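PDB 5HGC: serpin from Taeniopygia guttata, which probably inhibits serine proteases and binds a cortisol-type steroid. Local coordinates for residues K153-M161 / S315-L323; R267-F276 / P346-M357. One frame throughout, in Å; residues are numbered along the deposited sequence. Where two conformers were deposited one is given.

Contact 1: residues K153-M161 / S315-L323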
loop_
_atom_site.group_PDB
_atom_site.type_symbol
_atom_site.label_atom_id
_atom_site.label_comp_id
_atom_site.label_asym_id
_atom_site.label_seq_id
_atom_site.Cartn_x
_atom_site.Cartn_y
_atom_site.Cartn_z
ATOM N N LYS A 153 -9.464 -8.107 11.471
ATOM C CA LYS A 153 -9.583 -7.679 10.045
ATOM C C LYS A 153 -8.773 -8.436 9.021
ATOM O O LYS A 153 -9.116 -8.415 7.851
ATOM C CB LYS A 153 -9.321 -6.183 9.896
ATOM C CG LYS A 153 -10.235 -5.313 10.761
ATOM C CD LYS A 153 -11.725 -5.407 10.376
ATOM C CE LYS A 153 -12.552 -4.465 11.253
ATOM N NZ LYS A 153 -13.977 -4.399 10.840
ATOM N N ILE A 154 -7.679 -9.060 9.445
ATOM C CA ILE A 154 -6.843 -9.843 8.548
ATOM C C ILE A 154 -6.534 -11.137 9.276
ATOM O O ILE A 154 -6.051 -11.104 10.414
ATOM C CB ILE A 154 -5.499 -9.174 8.216
ATOM C CG1 ILE A 154 -5.688 -7.845 7.505
ATOM C CG2 ILE A 154 -4.669 -10.087 7.313
ATOM C CD1 ILE A 154 -4.376 -7.136 7.141
ATOM N N THR A 155 -6.813 -12.260 8.614
ATOM C CA THR A 155 -6.511 -13.597 9.143
ATOM C C THR A 155 -5.702 -14.316 8.040
ATOM O O THR A 155 -5.561 -13.807 6.913
ATOM C CB THR A 155 -7.824 -14.362 9.433
ATOM O OG1 THR A 155 -8.578 -14.395 8.229
ATOM C CG2 THR A 155 -8.721 -13.666 10.492
ATOM N N ASN A 156 -5.180 -15.493 8.341
ATOM C CA ASN A 156 -4.571 -16.350 7.281
ATOM C C ASN A 156 -3.516 -15.708 6.416
ATOM O O ASN A 156 -3.537 -15.916 5.191
ATOM C CB ASN A 156 -5.604 -16.978 6.320
ATOM C CG ASN A 156 -6.641 -17.831 7.026
ATOM O OD1 ASN A 156 -6.380 -18.445 8.078
ATOM N ND2 ASN A 156 -7.837 -17.886 6.439
ATOM N N LEU A 157 -2.592 -14.977 7.042
ATOM C CA LEU A 157 -1.389 -14.517 6.370
ATOM C C LEU A 157 -0.607 -15.613 5.623
ATOM O O LEU A 157 -0.269 -15.421 4.453
ATOM C CB LEU A 157 -0.454 -13.774 7.331
ATOM C CG LEU A 157 0.772 -13.080 6.667
ATOM C CD1 LEU A 157 0.402 -11.868 5.811
ATOM C CD2 LEU A 157 1.867 -12.697 7.661
ATOM N N VAL A 158 -0.277 -16.726 6.285
ATOM C CA VAL A 158 0.546 -17.790 5.655
ATOM C C VAL A 158 -0.186 -19.147 5.660
ATOM O O VAL A 158 -1.034 -19.365 6.531
ATOM C CB VAL A 158 1.928 -17.925 6.336
ATOM C CG1 VAL A 158 2.810 -16.743 5.987
ATOM C CG2 VAL A 158 1.791 -18.045 7.847
ATOM N N LYS A 159 0.139 -20.026 4.698
ATOM C CA LYS A 159 -0.446 -21.385 4.521
ATOM C C LYS A 159 0.683 -22.223 3.941
ATOM O O LYS A 159 1.417 -21.730 3.067
ATOM C CB LYS A 159 -1.641 -21.412 3.526
ATOM N N ASP A 160 0.833 -23.466 4.417
ATOM C CA ASP A 160 1.913 -24.393 3.951
ATOM C C ASP A 160 3.323 -23.746 3.925
ATOM O O ASP A 160 3.825 -23.383 2.831
ATOM C CB ASP A 160 1.601 -24.975 2.541
ATOM C CG ASP A 160 0.309 -25.794 2.494
ATOM O OD1 ASP A 160 0.038 -26.599 3.425
ATOM O OD2 ASP A 160 -0.433 -25.636 1.495
ATOM N N MET A 161 3.952 -23.604 5.096
ATOM C CA MET A 161 5.251 -22.927 5.184
ATOM C C MET A 161 6.401 -23.916 5.146
ATOM O O MET A 161 6.413 -24.872 5.930
ATOM C CB MET A 161 5.331 -22.067 6.446
ATOM C CG MET A 161 4.807 -20.643 6.275
ATOM S SD MET A 161 5.660 -19.650 5.024
ATOM C CE MET A 161 7.215 -19.331 5.839
ATOM N N SER A 315 13.807 -15.875 3.657
ATOM C CA SER A 315 13.224 -17.033 2.975
ATOM C C SER A 315 11.946 -16.638 2.217
ATOM O O SER A 315 11.733 -17.051 1.100
ATOM C CB SER A 315 12.919 -18.195 3.948
ATOM O OG SER A 315 14.082 -18.685 4.570
ATOM N N LYS A 316 11.120 -15.816 2.845
ATOM C CA LYS A 316 9.781 -15.532 2.392
ATOM C C LYS A 316 9.464 -14.140 2.980
ATOM O O LYS A 316 9.799 -13.871 4.145
ATOM C CB LYS A 316 8.863 -16.599 2.951
ATOM C CG LYS A 316 8.035 -17.308 1.906
ATOM C CD LYS A 316 6.653 -17.743 2.452
ATOM C CE LYS A 316 5.787 -18.424 1.375
ATOM N NZ LYS A 316 4.353 -18.561 1.716
ATOM N N VAL A 317 8.919 -13.243 2.144
ATOM C CA VAL A 317 8.294 -11.975 2.570
ATOM C C VAL A 317 6.897 -11.967 2.052
ATOM O O VAL A 317 6.684 -12.000 0.848
ATOM C CB VAL A 317 9.070 -10.709 2.177
ATOM C CG1 VAL A 317 9.661 -10.787 0.780
ATOM C CG2 VAL A 317 8.231 -9.437 2.371
ATOM N N VAL A 318 5.948 -12.017 2.980
ATOM C CA VAL A 318 4.516 -11.910 2.699
ATOM C C VAL A 318 4.022 -10.516 3.029
ATOM O O VAL A 318 4.288 -10.021 4.126
ATOM C CB VAL A 318 3.690 -12.937 3.474
ATOM C CG1 VAL A 318 2.242 -12.902 2.991
ATOM C CG2 VAL A 318 4.260 -14.317 3.173
ATOM N N HIS A 319 3.341 -9.887 2.064
ATOM C CA HIS A 319 2.660 -8.610 2.261
ATOM C C HIS A 319 1.158 -8.753 2.109
ATOM O O HIS A 319 0.709 -9.291 1.105
ATOM C CB HIS A 319 3.164 -7.585 1.282
ATOM C CG HIS A 319 2.409 -6.299 1.349
ATOM N ND1 HIS A 319 2.534 -5.416 2.403
ATOM C CD2 HIS A 319 1.479 -5.769 0.517
ATOM C CE1 HIS A 319 1.729 -4.385 2.199
ATOM N NE2 HIS A 319 1.083 -4.574 1.059
ATOM N N LYS A 320 0.369 -8.317 3.088
ATOM C CA LYS A 320 -1.092 -8.353 2.916
ATOM C C LYS A 320 -1.692 -6.982 3.249
ATOM O O LYS A 320 -1.476 -6.453 4.357
ATOM C CB LYS A 320 -1.756 -9.479 3.732
ATOM C CG LYS A 320 -3.211 -9.809 3.370
ATOM C CD LYS A 320 -3.651 -11.102 4.040
ATOM C CE LYS A 320 -4.940 -11.733 3.474
ATOM N NZ LYS A 320 -6.261 -11.354 4.100
ATOM N N ALA A 321 -2.409 -6.397 2.282
ATOM C CA ALA A 321 -3.097 -5.115 2.497
ATOM C C ALA A 321 -4.585 -5.337 2.383
ATOM O O ALA A 321 -5.049 -6.105 1.567
ATOM C CB ALA A 321 -2.647 -4.044 1.520
ATOM N N SER A 322 -5.342 -4.623 3.186
ATOM C CA SER A 322 -6.740 -4.841 3.236
ATOM C C SER A 322 -7.486 -3.517 3.452
ATOM O O SER A 322 -7.075 -2.645 4.245
ATOM C CB SER A 322 -6.979 -5.837 4.342
ATOM O OG SER A 322 -8.290 -6.235 4.316
ATOM N N LEU A 323 -8.600 -3.371 2.765
ATOM C CA LEU A 323 -9.300 -2.084 2.711
ATOM C C LEU A 323 -10.782 -2.308 2.669
ATOM O O LEU A 323 -11.270 -3.124 1.897
ATOM C CB LEU A 323 -8.863 -1.318 1.448
ATOM C CG LEU A 323 -9.673 -0.066 1.040
ATOM C CD1 LEU A 323 -9.388 1.117 1.988
ATOM C CD2 LEU A 323 -9.456 0.325 -0.435
HETATM O O HOH W 1 -8.218 -9.263 5.216
HETATM O O HOH W 2 -8.432 -12.115 5.774
#

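Contact 2: residues R267-F276 / P346-M357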
loop_
_atom_site.group_PDB
_atom_site.type_symbol
_atom_site.label_atom_id
_atom_site.label_comp_id
_atom_site.label_asym_id
_atom_site.label_seq_id
_atom_site.Cartn_x
_atom_site.Cartn_y
_atom_site.Cartn_z
ATOM N N ARG A 267 -15.816 20.181 -9.338
ATOM C CA ARG A 267 -16.866 20.118 -10.335
ATOM C C ARG A 267 -18.092 19.495 -9.675
ATOM O O ARG A 267 -18.012 18.453 -9.022
ATOM C CB ARG A 267 -16.392 19.234 -11.475
ATOM C CG ARG A 267 -17.091 19.410 -12.815
ATOM C CD ARG A 267 -16.547 18.397 -13.791
ATOM N NE ARG A 267 -17.072 18.536 -15.159
ATOM C CZ ARG A 267 -17.311 17.512 -16.005
ATOM N NH1 ARG A 267 -17.121 16.230 -15.644
ATOM N NH2 ARG A 267 -17.783 17.767 -17.218
ATOM N N PHE A 268 -19.242 20.144 -9.798
ATOM C CA PHE A 268 -20.481 19.535 -9.314
ATOM C C PHE A 268 -20.919 18.379 -10.254
ATOM O O PHE A 268 -20.863 18.493 -11.501
ATOM C CB PHE A 268 -21.538 20.599 -9.201
ATOM C CG PHE A 268 -22.792 20.138 -8.550
ATOM C CD1 PHE A 268 -22.946 20.251 -7.156
ATOM C CD2 PHE A 268 -23.830 19.602 -9.315
ATOM C CE1 PHE A 268 -24.143 19.836 -6.534
ATOM C CE2 PHE A 268 -25.002 19.177 -8.728
ATOM C CZ PHE A 268 -25.172 19.283 -7.329
ATOM N N MET A 269 -21.297 17.247 -9.655
ATOM C CA MET A 269 -21.530 15.997 -10.399
ATOM C C MET A 269 -22.328 14.966 -9.646
ATOM O O MET A 269 -22.466 15.023 -8.397
ATOM C CB MET A 269 -20.211 15.354 -10.843
ATOM C CG MET A 269 -19.338 14.862 -9.708
ATOM S SD MET A 269 -17.770 14.116 -10.211
ATOM C CE MET A 269 -16.803 15.584 -10.518
ATOM N N ASN A 270 -22.801 14.000 -10.417
ATOM C CA ASN A 270 -23.373 12.797 -9.883
ATOM C C ASN A 270 -22.288 11.762 -9.882
ATOM O O ASN A 270 -21.660 11.515 -10.950
ATOM C CB ASN A 270 -24.504 12.362 -10.778
ATOM C CG ASN A 270 -25.628 13.357 -10.729
ATOM O OD1 ASN A 270 -26.153 13.643 -9.648
ATOM N ND2 ASN A 270 -25.922 13.981 -11.861
ATOM N N LEU A 271 -22.039 11.209 -8.689
ATOM C CA LEU A 271 -20.926 10.278 -8.474
ATOM C C LEU A 271 -21.487 8.957 -8.020
ATOM O O LEU A 271 -22.278 8.900 -7.048
ATOM C CB LEU A 271 -19.870 10.809 -7.496
ATOM C CG LEU A 271 -18.595 9.956 -7.370
ATOM C CD1 LEU A 271 -17.792 9.756 -8.661
ATOM C CD2 LEU A 271 -17.718 10.554 -6.261
ATOM N N TYR A 272 -21.097 7.929 -8.770
ATOM C CA TYR A 272 -21.445 6.581 -8.486
ATOM C C TYR A 272 -20.154 5.825 -8.259
ATOM O O TYR A 272 -19.249 5.812 -9.111
ATOM C CB TYR A 272 -22.236 5.966 -9.639
ATOM C CG TYR A 272 -23.638 6.489 -9.759
ATOM C CD1 TYR A 272 -24.693 5.890 -9.057
ATOM C CD2 TYR A 272 -23.923 7.575 -10.588
ATOM C CE1 TYR A 272 -25.989 6.370 -9.163
ATOM C CE2 TYR A 272 -25.206 8.056 -10.705
ATOM C CZ TYR A 272 -26.233 7.452 -9.992
ATOM O OH TYR A 272 -27.498 7.968 -10.087
ATOM N N PHE A 273 -20.066 5.196 -7.098
ATOM C CA PHE A 273 -18.831 4.523 -6.698
ATOM C C PHE A 273 -19.142 3.286 -5.900
ATOM O O PHE A 273 -19.962 3.355 -5.024
ATOM C CB PHE A 273 -17.905 5.451 -5.917
ATOM C CG PHE A 273 -16.535 4.891 -5.755
ATOM C CD1 PHE A 273 -15.692 4.781 -6.849
ATOM C CD2 PHE A 273 -16.108 4.407 -4.523
ATOM C CE1 PHE A 273 -14.424 4.241 -6.734
ATOM C CE2 PHE A 273 -14.830 3.843 -4.380
ATOM C CZ PHE A 273 -13.981 3.762 -5.493
ATOM N N PRO A 274 -18.518 2.142 -6.211
ATOM C CA PRO A 274 -18.964 0.920 -5.503
ATOM C C PRO A 274 -18.615 0.869 -3.969
ATOM O O PRO A 274 -17.557 1.344 -3.570
ATOM C CB PRO A 274 -18.245 -0.192 -6.255
ATOM C CG PRO A 274 -17.065 0.442 -6.877
ATOM C CD PRO A 274 -17.480 1.843 -7.215
ATOM N N LYS A 275 -19.549 0.388 -3.143
ATOM C CA LYS A 275 -19.254 -0.113 -1.815
ATOM C C LYS A 275 -18.625 -1.483 -1.994
ATOM O O LYS A 275 -19.258 -2.379 -2.516
ATOM C CB LYS A 275 -20.525 -0.237 -0.982
ATOM C CG LYS A 275 -20.325 -0.940 0.359
ATOM C CD LYS A 275 -21.607 -1.069 1.176
ATOM C CE LYS A 275 -21.582 -2.324 2.047
ATOM N NZ LYS A 275 -22.752 -2.324 2.957
ATOM N N PHE A 276 -17.385 -1.642 -1.540
ATOM C CA PHE A 276 -16.647 -2.899 -1.666
ATOM C C PHE A 276 -15.480 -3.052 -0.620
ATOM O O PHE A 276 -15.157 -2.122 0.152
ATOM C CB PHE A 276 -16.119 -3.006 -3.091
ATOM C CG PHE A 276 -14.888 -2.177 -3.339
ATOM C CD1 PHE A 276 -14.982 -0.799 -3.470
ATOM C CD2 PHE A 276 -13.613 -2.775 -3.411
ATOM C CE1 PHE A 276 -13.853 -0.010 -3.678
ATOM C CE2 PHE A 276 -12.475 -1.987 -3.656
ATOM C CZ PHE A 276 -12.594 -0.606 -3.785
ATOM N N PRO A 346 -26.038 18.416 -14.622
ATOM C CA PRO A 346 -24.651 18.164 -14.171
ATOM C C PRO A 346 -24.093 16.815 -14.706
ATOM O O PRO A 346 -24.867 15.861 -15.022
ATOM C CB PRO A 346 -24.763 18.130 -12.626
ATOM C CG PRO A 346 -26.213 18.438 -12.291
ATOM C CD PRO A 346 -27.047 18.304 -13.529
ATOM N N PRO A 347 -22.762 16.717 -14.822
ATOM C CA PRO A 347 -22.137 15.431 -15.280
ATOM C C PRO A 347 -22.436 14.287 -14.315
ATOM O O PRO A 347 -22.787 14.538 -13.143
ATOM C CB PRO A 347 -20.637 15.727 -15.291
ATOM C CG PRO A 347 -20.500 17.015 -14.569
ATOM C CD PRO A 347 -21.783 17.794 -14.669
ATOM N N THR A 348 -22.368 13.061 -14.829
ATOM C CA THR A 348 -22.464 11.861 -14.019
ATOM C C THR A 348 -21.192 11.067 -14.280
ATOM O O THR A 348 -20.856 10.853 -15.442
ATOM C CB THR A 348 -23.679 11.028 -14.453
ATOM O OG1 THR A 348 -24.848 11.800 -14.255
ATOM C CG2 THR A 348 -23.835 9.752 -13.647
ATOM N N ILE A 349 -20.482 10.667 -13.224
ATOM C CA ILE A 349 -19.331 9.740 -13.338
ATOM C C ILE A 349 -19.682 8.471 -12.570
ATOM O O ILE A 349 -20.074 8.525 -11.397
ATOM C CB ILE A 349 -18.016 10.299 -12.744
ATOM C CG1 ILE A 349 -17.679 11.708 -13.297
ATOM C CG2 ILE A 349 -16.838 9.325 -12.923
ATOM C CD1 ILE A 349 -17.521 11.817 -14.805
ATOM N N GLU A 350 -19.564 7.334 -13.246
ATOM C CA GLU A 350 -19.949 6.070 -12.648
ATOM C C GLU A 350 -18.808 5.049 -12.716
ATOM O O GLU A 350 -18.394 4.649 -13.786
ATOM C CB GLU A 350 -21.223 5.544 -13.297
ATOM C CG GLU A 350 -21.558 4.150 -12.806
ATOM C CD GLU A 350 -22.945 3.679 -13.166
ATOM O OE1 GLU A 350 -23.451 4.074 -14.254
ATOM O OE2 GLU A 350 -23.494 2.910 -12.336
ATOM N N PHE A 351 -18.265 4.654 -11.573
ATOM C CA PHE A 351 -17.151 3.704 -11.595
ATOM C C PHE A 351 -17.758 2.321 -11.709
ATOM O O PHE A 351 -18.079 1.667 -10.717
ATOM C CB PHE A 351 -16.306 3.878 -10.338
ATOM C CG PHE A 351 -15.380 5.053 -10.414
ATOM C CD1 PHE A 351 -15.870 6.373 -10.206
ATOM C CD2 PHE A 351 -14.027 4.864 -10.729
ATOM C CE1 PHE A 351 -15.026 7.479 -10.314
ATOM C CE2 PHE A 351 -13.186 5.966 -10.820
ATOM C CZ PHE A 351 -13.672 7.280 -10.633
ATOM N N SER A 352 -18.007 1.901 -12.928
ATOM C CA SER A 352 -18.761 0.686 -13.101
ATOM C C SER A 352 -18.018 -0.211 -14.068
ATOM O O SER A 352 -18.546 -1.180 -14.563
ATOM C CB SER A 352 -20.179 0.997 -13.573
ATOM O OG SER A 352 -20.112 1.531 -14.876
ATOM N N HIS A 353 -16.801 0.156 -14.371
ATOM C CA HIS A 353 -15.923 -0.755 -15.040
ATOM C C HIS A 353 -14.512 -0.652 -14.345
ATOM O O HIS A 353 -14.360 0.131 -13.388
ATOM C CB HIS A 353 -15.998 -0.539 -16.553
ATOM C CG HIS A 353 -15.518 0.790 -17.005
ATOM N ND1 HIS A 353 -16.357 1.877 -17.124
ATOM C CD2 HIS A 353 -14.278 1.223 -17.355
ATOM C CE1 HIS A 353 -15.660 2.925 -17.538
ATOM N NE2 HIS A 353 -14.395 2.557 -17.689
ATOM N N PRO A 354 -13.510 -1.458 -14.748
ATOM C CA PRO A 354 -12.305 -1.454 -13.914
ATOM C C PRO A 354 -11.620 -0.089 -13.774
ATOM O O PRO A 354 -11.569 0.693 -14.740
ATOM C CB PRO A 354 -11.373 -2.438 -14.648
ATOM C CG PRO A 354 -12.311 -3.350 -15.352
ATOM C CD PRO A 354 -13.352 -2.392 -15.872
ATOM N N PHE A 355 -11.090 0.154 -12.566
ATOM C CA PHE A 355 -10.505 1.443 -12.164
ATOM C C PHE A 355 -9.364 1.272 -11.165
ATOM O O PHE A 355 -9.269 0.242 -10.515
ATOM C CB PHE A 355 -11.597 2.291 -11.533
ATOM C CG PHE A 355 -12.180 1.702 -10.269
ATOM C CD1 PHE A 355 -13.223 0.757 -10.329
ATOM C CD2 PHE A 355 -11.710 2.141 -8.991
ATOM C CE1 PHE A 355 -13.754 0.213 -9.174
ATOM C CE2 PHE A 355 -12.295 1.643 -7.832
ATOM C CZ PHE A 355 -13.308 0.674 -7.923
ATOM N N LEU A 356 -8.528 2.286 -11.028
ATOM C CA LEU A 356 -7.549 2.344 -9.983
ATOM C C LEU A 356 -8.078 3.119 -8.799
ATOM O O LEU A 356 -8.856 4.096 -8.965
ATOM C CB LEU A 356 -6.283 3.018 -10.470
ATOM C CG LEU A 356 -5.675 2.492 -11.766
ATOM C CD1 LEU A 356 -4.307 3.125 -11.956
ATOM C CD2 LEU A 356 -5.557 0.983 -11.738
ATOM N N MET A 357 -7.675 2.672 -7.596
ATOM C CA MET A 357 -7.850 3.472 -6.388
ATOM C C MET A 357 -6.468 3.711 -5.702
ATOM O O MET A 357 -5.749 2.738 -5.324
ATOM C CB MET A 357 -8.850 2.835 -5.467
ATOM C CG MET A 357 -9.029 3.674 -4.229
ATOM S SD MET A 357 -10.444 3.006 -3.353
ATOM C CE MET A 357 -10.870 4.245 -2.117
#

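Contact 1: residues K153-M161 / S315-L323
A first torsion of -172° sends CG of L157 opposite its own backbone N, and the side chain drops from its loop onto the strand 316-323. There CD1 settles 3.5 Å from CG1 of V318 and 3.8 Å from CB of K320, sliding past both side chains rather than meeting them end to end. K320 comes the other way: its chain is extended until a turn at chi4 (-91°) directs NZ to the loop backbone. The aliphatic part of this lysine lies alongside I154, whose CG2 is 3.6 Å from K320 CD, while CG1 and CD1 of the isoleucine reach over to CB of S322. V158 adds a looser touch, its CG1 lying 4.0 Å from CG2 of V318.

In serpin terms, the segment 153-161 is the connection that leaves helix 135-149 (helix F) and crosses sheet A before entering strand 167-176 (strand 3A), and 316-325 is strand 5A. Backbone hydrogen bonds join V318 to L169 and S171, so these two strands are direct neighbours, consistent with the native serpin state in which no reactive-loop strand has been inserted between them. Helix F contributes I146 and N143, which also touch L157.

No direct hydrogen bond joins the two segments; water bridges the polar gap instead. One water donates to K153 O at 2.9 Å, makes a weak bond with K320 NZ, and also bonds S322 OG. A second accepts from T155 N at 3.3 Å and, weakly, from K320 NZ at 2.8 Å. The ammonium group is thereby linked to the loop backbone through solvent. At the far end the chain of K316 passes obliquely by M161, whose sulfur position is one of two deposited conformers and therefore provisional.

Contact 2: residues R267-F276 / P346-M357
R267 lays one face of its guanidinium group on the P347 ring, with R267 CZ 3.5 Å from P347 CG, so that the proline bump sits under the centre of the flat group. This marks the outer edge of serpin sheet C, where the strand 348-350 (strand 1C) pairs in parallel with strand 267-274 (strand 2C). Because R267 also makes a cation-pi contact with F214, an alanine here would probably leave the P347 ring without its flat cover and F214 without its cationic mate.

Four backbone hydrogen bonds join the strands, F351 N to Y272 O being nearly straight at 175°. P346 CB sits at the edge of the F268 ring, and M269 SD fits against I349 CG1 at 3.9 Å. On the face of N270, Y272 and E350, CG2 of T348 nudges the edge of the Y272 ring; E350 salt-bridges R191 and N270 OD1 bonds Y207. On the face of L271 and I349, CD1 of L271 fits against CB of I349 and the edge of the F351 ring.

Beyond the strand the chain turns back, and its aromatic side chains make a hollow that F273 fills. The F273 ring presents its edge to the face of F351, a T-shaped pair with planes 77° apart, and meets F355 in an offset edge-to-face pair. P274 lies over one face of F273, its CD offset toward the rim, while its CG is 3.9 Å from F355 CZ. M357 makes Met-aromatic contacts with F273 and F276, its SD 4.2 Å from CZ of each, at the ring edge.

Overall arrangement
Contacts 1 and 2 lie with their centres about 31 Å apart, yet strand 265-283 spans the distance: its first part pairs with 348-350 in contact 2, and its later part neighbours strand 316-325 of contact 1. The two touch where CD2 of L323 lies 4.1 Å from SD of M357. Along the chain, strand 316-325 leads through the reactive loop, partly disordered here, into strand 348-350, so the contacts flank that loop's two ends. In contact 2 the side chain of M357 is still about 13 Å from the bound steroid, though its strand, 355-361, carries the pocket residue F360.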